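Local coordinates for DUF4973 domain-containing protein (Bacteroides thetaiotaomicron, PDB 4QNI), which is of unknown function but, as a two-domain, probable lipoprotein of a gut Bacteroides, probably serves as an auxiliary nutrient-binding protein, at residues 183-188 with 305-310; 218-223 with 292-297. All blocks are in the same frame, centred on the assembly; numbering follows the deposited sequence.

Both contacts belong to the ten-stranded antiparallel sheet of the C-terminal part, illustrating how one sheet is held by backbone pairing and by packing of a turn that follows one strand against a strand that is not its neighbour. From the N terminus, strand 180-188 is laid down early and meets strand 306-321, the last of the sheet in chain order, only much later; interaction 1 closes this long loop. Within that loop the chain makes the 218-223 turn and later returns along strand 282-298, so interaction 2 closes a shorter, wholly enclosed loop. Strands 282-298 and 306-321 are adjacent, and a hydrogen bond from His-309 to Asp-293 joins the two contacts, whose centres lie about 11 Å apart.

Interaction 1 (183-188 with 305-310)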
loop_
_atom_site.group_PDB
_atom_site.type_symbol
_atom_site.label_atom_id
_atom_site.label_comp_id
_atom_site.label_asym_id
_atom_site.label_seq_id
_atom_site.Cartn_x
_atom_site.Cartn_y
_atom_site.Cartn_z
ATOM N N LYS A 183 29.580 -8.342 23.306
ATOM C CA LYS A 183 30.844 -8.857 22.798
ATOM C C LYS A 183 30.980 -10.315 23.210
ATOM O O LYS A 183 30.352 -10.709 24.183
ATOM C CB LYS A 183 32.023 -8.006 23.318
ATOM C CG LYS A 183 32.063 -6.614 22.698
ATOM C CD LYS A 183 32.999 -5.706 23.450
ATOM C CE LYS A 183 33.187 -4.387 22.743
ATOM N NZ LYS A 183 34.627 -4.037 22.640
ATOM N N VAL A 184 31.755 -11.121 22.455
ATOM C CA VAL A 184 31.963 -12.537 22.725
ATOM C C VAL A 184 33.323 -12.729 23.413
ATOM O O VAL A 184 34.349 -12.265 22.904
ATOM C CB VAL A 184 31.850 -13.385 21.413
ATOM C CG1 VAL A 184 32.213 -14.858 21.641
ATOM C CG2 VAL A 184 30.463 -13.266 20.781
ATOM N N VAL A 185 33.333 -13.446 24.548
ATOM C CA VAL A 185 34.562 -13.777 25.267
ATOM C C VAL A 185 35.210 -14.955 24.517
ATOM O O VAL A 185 34.676 -16.059 24.488
ATOM C CB VAL A 185 34.330 -14.056 26.772
ATOM C CG1 VAL A 185 35.642 -14.434 27.464
ATOM C CG2 VAL A 185 33.694 -12.848 27.458
ATOM N N THR A 186 36.354 -14.670 23.907
ATOM C CA THR A 186 37.189 -15.471 23.008
ATOM C C THR A 186 38.190 -16.374 23.764
ATOM O O THR A 186 38.532 -17.462 23.289
ATOM C CB THR A 186 37.852 -14.433 22.080
ATOM O OG1 THR A 186 37.089 -14.366 20.877
ATOM C CG2 THR A 186 39.365 -14.628 21.841
ATOM N N GLY A 187 38.657 -15.891 24.905
ATOM C CA GLY A 187 39.621 -16.573 25.757
ATOM C C GLY A 187 40.013 -15.712 26.936
ATOM O O GLY A 187 39.322 -14.744 27.249
ATOM N N TYR A 188 41.110 -16.063 27.609
ATOM C CA TYR A 188 41.596 -15.323 28.767
ATOM C C TYR A 188 43.096 -15.118 28.632
ATOM O O TYR A 188 43.806 -16.030 28.189
ATOM C CB TYR A 188 41.222 -16.034 30.085
ATOM C CG TYR A 188 39.752 -16.391 30.173
ATOM C CD1 TYR A 188 38.813 -15.465 30.618
ATOM C CD2 TYR A 188 39.292 -17.641 29.769
ATOM C CE1 TYR A 188 37.451 -15.774 30.654
ATOM C CE2 TYR A 188 37.936 -17.958 29.794
ATOM C CZ TYR A 188 37.018 -17.025 30.241
ATOM O OH TYR A 188 35.686 -17.373 30.283
ATOM N N ILE A 305 28.868 -23.392 23.363
ATOM C CA ILE A 305 28.791 -22.343 24.383
ATOM C C ILE A 305 29.409 -21.045 23.826
ATOM O O ILE A 305 30.610 -21.009 23.519
ATOM C CB ILE A 305 29.487 -22.761 25.731
ATOM C CG1 ILE A 305 29.329 -24.263 26.149
ATOM C CG2 ILE A 305 29.203 -21.805 26.867
ATOM C CD1 ILE A 305 27.877 -24.852 26.431
ATOM N N ILE A 306 28.584 -19.985 23.715
ATOM C CA ILE A 306 28.982 -18.642 23.282
ATOM C C ILE A 306 28.841 -17.711 24.477
ATOM O O ILE A 306 27.721 -17.320 24.825
ATOM C CB ILE A 306 28.183 -18.118 22.059
ATOM C CG1 ILE A 306 28.065 -19.175 20.942
ATOM C CG2 ILE A 306 28.787 -16.794 21.550
ATOM C CD1 ILE A 306 26.955 -18.921 20.003
ATOM N N ARG A 307 29.975 -17.373 25.108
ATOM C CA ARG A 307 30.002 -16.507 26.280
ATOM C C ARG A 307 29.965 -15.035 25.869
ATOM O O ARG A 307 30.892 -14.531 25.224
ATOM C CB ARG A 307 31.217 -16.806 27.154
ATOM C CG ARG A 307 31.188 -16.025 28.455
ATOM C CD ARG A 307 31.963 -16.752 29.524
ATOM N NE ARG A 307 31.809 -16.140 30.842
ATOM C CZ ARG A 307 30.784 -16.347 31.659
ATOM N NH1 ARG A 307 29.779 -17.136 31.288
ATOM N NH2 ARG A 307 30.752 -15.773 32.852
ATOM N N TYR A 308 28.879 -14.350 26.242
ATOM C CA TYR A 308 28.703 -12.937 25.922
ATOM C C TYR A 308 29.020 -12.035 27.074
ATOM O O TYR A 308 28.752 -12.387 28.222
ATOM C CB TYR A 308 27.263 -12.655 25.491
ATOM C CG TYR A 308 26.934 -13.173 24.115
ATOM C CD1 TYR A 308 27.296 -12.458 22.978
ATOM C CD2 TYR A 308 26.240 -14.366 23.946
ATOM C CE1 TYR A 308 26.977 -12.914 21.707
ATOM C CE2 TYR A 308 25.918 -14.837 22.677
ATOM C CZ TYR A 308 26.289 -14.106 21.557
ATOM O OH TYR A 308 25.985 -14.539 20.288
ATOM N N HIS A 309 29.587 -10.859 26.755
ATOM C CA HIS A 309 29.809 -9.758 27.663
ATOM C C HIS A 309 28.838 -8.646 27.257
ATOM O O HIS A 309 28.956 -8.075 26.174
ATOM C CB HIS A 309 31.270 -9.284 27.689
ATOM C CG HIS A 309 31.560 -8.265 28.761
ATOM N ND1 HIS A 309 32.794 -7.644 28.847
ATOM C CD2 HIS A 309 30.773 -7.801 29.766
ATOM C CE1 HIS A 309 32.716 -6.826 29.887
ATOM N NE2 HIS A 309 31.516 -6.881 30.465
ATOM N N VAL A 310 27.848 -8.393 28.107
ATOM C CA VAL A 310 26.801 -7.377 27.920
ATOM C C VAL A 310 27.175 -6.202 28.807
ATOM O O VAL A 310 27.371 -6.396 30.010
ATOM C CB VAL A 310 25.417 -7.980 28.274
ATOM C CG1 VAL A 310 24.288 -6.970 28.070
ATOM C CG2 VAL A 310 25.174 -9.271 27.485
HETATM O O HOH W 1 32.859 -18.321 24.135
#
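Lys-183 and His-309 form an antiparallel hydrogen-bonded pair, with Lys-183 N to His-309 O at 2.9 Å and His-309 N to Lys-183 O at 2.7 Å, while the strand segments meet at 127° as the ladder splays apart. One further direct bond, Val-185 N to Arg-307 O at 2.8 Å, continues it; beyond that a water takes over, donating to Val-185 O and accepting from Arg-307 N.

On one face of the sheet, Val-184 divides its two methyls between partners. CG2 meets the Tyr-308 ring obliquely, 3.6 Å from CE1, whereas CG1, anti to the backbone N (chi1 174°), reaches Ile-306 CG2 at 3.9 Å. On the other side Val-185 and the start of the Arg-307 chain run side by side, Val-185 CB lying 4.1 Å from Arg-307 CG. Arg-307 then stays extended as far as NE, and Tyr-188 crosses it nearly at a right angle, its OH 3.8 Å from Arg-307 CD. The guanidinium itself is held elsewhere, with NH1 bonded to Gly-258 O and Asn-297 OD1.

Strand 180-188 lies between strand 306-321 and strand 194-196, the outermost of this sheet within the chain, against which Thr-186 and Gly-187, both opposite Ile-195, make a classic beta bulge; Pro-280 of a second subunit packs on Ile-306 and Tyr-308.

Interaction 2 (218-223 with 292-297); sequences TYAGIV and VDYYFN. With EDO (1,2-ethanediol), chain E.
Ala-220 and Gly-221, at the start of a type II' beta turn running from Ala-220 to Val-223, rest on two aromatic side chains of strand 282-298, Tyr-294 and Phe-296. The contact exemplifies a turn seated on a sheet: the turn directly follows strand 215-219, which belongs to the same antiparallel sheet, and every touching residue is buried. Within the turn, Val-223 N closes on Ala-220 O at 3.0 Å.

The apolar part is a CH-pi contact. Ala-220 CB stands over the centre of the Phe-296 ring, 3.4 Å from its centroid and only 7° off the normal, so the methyl meets the whole face instead of a single edge. Phe-296 is brought there by a chi1 of 79°, which sets CG between the backbone N and the carbonyl carbon. Gly-221 follows with a positive phi, and a CB there would collide with Phe-296 CE1. A leucine in place of Phe-296 would probably cost the Ala-220 methyl the flat face it sits over, leaving the Gly-221 bond to Tyr-294 as the main tie between turn and strand. Val-310 of the neighbouring strand also touches both Tyr-294 and Phe-296.

The polar part converges on the Tyr-294 hydroxyl. Gly-221 N donates to Tyr-294 OH at 3.2 Å along an almost straight line (174°), tying the turn's backbone directly to the strand's side chain. The same oxygen is hydrogen-bonded to O1 of a 1,2-ethanediol, probably from the crystallisation liquor; that O1 lies at the ring's edge, in its plane. It also makes a weak bond to Thr-218 OG1, itself a donor to Tyr-219 O from above the carbonyl plane. The shortest of these polar links is 2.6 Å, from Tyr-294 OH to O1 of the diol.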
loop_
_atom_site.group_PDB
_atom_site.type_symbol
_atom_site.label_atom_id
_atom_site.label_comp_id
_atom_site.label_asym_id
_atom_site.label_seq_id
_atom_site.Cartn_x
_atom_site.Cartn_y
_atom_site.Cartn_z
ATOM N N THR A 218 14.810 -8.383 31.609
ATOM C CA THR A 218 15.112 -8.349 30.179
ATOM C C THR A 218 15.597 -9.758 29.845
ATOM O O THR A 218 16.032 -10.487 30.753
ATOM C CB THR A 218 16.178 -7.288 29.794
ATOM O OG1 THR A 218 17.476 -7.783 30.145
ATOM C CG2 THR A 218 15.912 -5.842 30.345
ATOM N N TYR A 219 15.571 -10.151 28.587
ATOM C CA TYR A 219 16.271 -11.371 28.234
ATOM C C TYR A 219 17.786 -11.032 28.190
ATOM O O TYR A 219 18.147 -9.869 27.983
ATOM C CB TYR A 219 15.774 -11.975 26.916
ATOM C CG TYR A 219 14.353 -12.476 27.030
ATOM C CD1 TYR A 219 14.048 -13.587 27.810
ATOM C CD2 TYR A 219 13.306 -11.807 26.405
ATOM C CE1 TYR A 219 12.733 -13.993 27.998
ATOM C CE2 TYR A 219 11.992 -12.235 26.547
ATOM C CZ TYR A 219 11.710 -13.326 27.348
ATOM O OH TYR A 219 10.425 -13.770 27.474
ATOM N N ALA A 220 18.650 -12.024 28.462
ATOM C CA ALA A 220 20.100 -11.842 28.460
ATOM C C ALA A 220 20.610 -11.459 27.071
ATOM O O ALA A 220 20.245 -12.087 26.079
ATOM C CB ALA A 220 20.784 -13.111 28.956
ATOM N N GLY A 221 21.391 -10.391 27.017
ATOM C CA GLY A 221 21.961 -9.852 25.792
ATOM C C GLY A 221 21.081 -9.794 24.555
ATOM O O GLY A 221 20.112 -9.034 24.496
ATOM N N ILE A 222 21.445 -10.597 23.544
ATOM C CA ILE A 222 20.792 -10.639 22.226
ATOM C C ILE A 222 19.542 -11.501 22.209
ATOM O O ILE A 222 18.798 -11.461 21.223
ATOM C CB ILE A 222 21.779 -11.081 21.130
ATOM C CG1 ILE A 222 22.395 -12.452 21.459
ATOM C CG2 ILE A 222 22.844 -10.008 20.939
ATOM C CD1 ILE A 222 22.992 -13.052 20.369
ATOM N N VAL A 223 19.301 -12.280 23.285
ATOM C CA VAL A 223 18.094 -13.108 23.395
ATOM C C VAL A 223 16.889 -12.168 23.446
ATOM O O VAL A 223 16.974 -11.082 24.025
ATOM C CB VAL A 223 18.141 -14.050 24.632
ATOM C CG1 VAL A 223 16.879 -14.918 24.738
ATOM C CG2 VAL A 223 19.391 -14.920 24.619
ATOM N N VAL A 292 25.605 -1.199 33.390
ATOM C CA VAL A 292 25.113 -2.555 33.233
ATOM C C VAL A 292 26.349 -3.314 32.760
ATOM O O VAL A 292 26.961 -2.923 31.778
ATOM C CB VAL A 292 23.919 -2.643 32.258
ATOM C CG1 VAL A 292 23.498 -4.083 32.044
ATOM C CG2 VAL A 292 22.748 -1.796 32.737
ATOM N N ASP A 293 26.788 -4.299 33.512
ATOM C CA ASP A 293 27.989 -5.034 33.171
ATOM C C ASP A 293 27.861 -6.480 33.659
ATOM O O ASP A 293 27.982 -6.750 34.858
ATOM C CB ASP A 293 29.238 -4.327 33.795
ATOM C CG ASP A 293 30.566 -4.784 33.230
ATOM O OD1 ASP A 293 30.620 -5.891 32.649
ATOM O OD2 ASP A 293 31.564 -4.093 33.449
ATOM N N TYR A 294 27.597 -7.398 32.737
ATOM C CA TYR A 294 27.488 -8.810 33.085
ATOM C C TYR A 294 27.914 -9.721 31.920
ATOM O O TYR A 294 28.032 -9.306 30.750
ATOM C CB TYR A 294 26.074 -9.183 33.602
ATOM C CG TYR A 294 24.974 -9.110 32.571
ATOM C CD1 TYR A 294 24.692 -10.198 31.743
ATOM C CD2 TYR A 294 24.147 -7.999 32.486
ATOM C CE1 TYR A 294 23.661 -10.146 30.802
ATOM C CE2 TYR A 294 23.127 -7.923 31.534
ATOM C CZ TYR A 294 22.873 -9.011 30.711
ATOM O OH TYR A 294 21.856 -8.960 29.796
ATOM N N TYR A 295 28.137 -10.981 32.288
ATOM C CA TYR A 295 28.526 -12.077 31.420
ATOM C C TYR A 295 27.538 -13.241 31.519
ATOM O O TYR A 295 27.062 -13.536 32.615
ATOM C CB TYR A 295 29.896 -12.591 31.837
ATOM C CG TYR A 295 31.034 -11.625 31.670
ATOM C CD1 TYR A 295 31.375 -10.737 32.690
ATOM C CD2 TYR A 295 31.866 -11.688 30.557
ATOM C CE1 TYR A 295 32.471 -9.881 32.568
ATOM C CE2 TYR A 295 32.982 -10.864 30.441
ATOM C CZ TYR A 295 33.271 -9.948 31.442
ATOM O OH TYR A 295 34.363 -9.129 31.331
ATOM N N PHE A 296 27.305 -13.961 30.411
ATOM C CA PHE A 296 26.469 -15.166 30.425
ATOM C C PHE A 296 26.822 -16.051 29.241
ATOM O O PHE A 296 27.371 -15.563 28.251
ATOM C CB PHE A 296 24.955 -14.827 30.429
ATOM C CG PHE A 296 24.385 -14.457 29.084
ATOM C CD1 PHE A 296 24.542 -13.174 28.574
ATOM C CD2 PHE A 296 23.691 -15.395 28.321
ATOM C CE1 PHE A 296 24.018 -12.832 27.329
ATOM C CE2 PHE A 296 23.172 -15.055 27.070
ATOM C CZ PHE A 296 23.326 -13.770 26.590
ATOM N N ASN A 297 26.434 -17.332 29.315
ATOM C CA ASN A 297 26.646 -18.300 28.246
ATOM C C ASN A 297 25.362 -18.561 27.484
ATOM O O ASN A 297 24.354 -18.957 28.079
ATOM C CB ASN A 297 27.172 -19.634 28.802
ATOM C CG ASN A 297 28.508 -19.570 29.498
ATOM O OD1 ASN A 297 29.428 -18.869 29.076
ATOM N ND2 ASN A 297 28.666 -20.365 30.545
HETATM C C1 EDO E . 19.756 -5.923 29.023
HETATM O O1 EDO E . 20.369 -6.880 29.864
HETATM C C2 EDO E . 20.723 -5.482 27.939
HETATM O O2 EDO E . 20.929 -6.534 27.016
#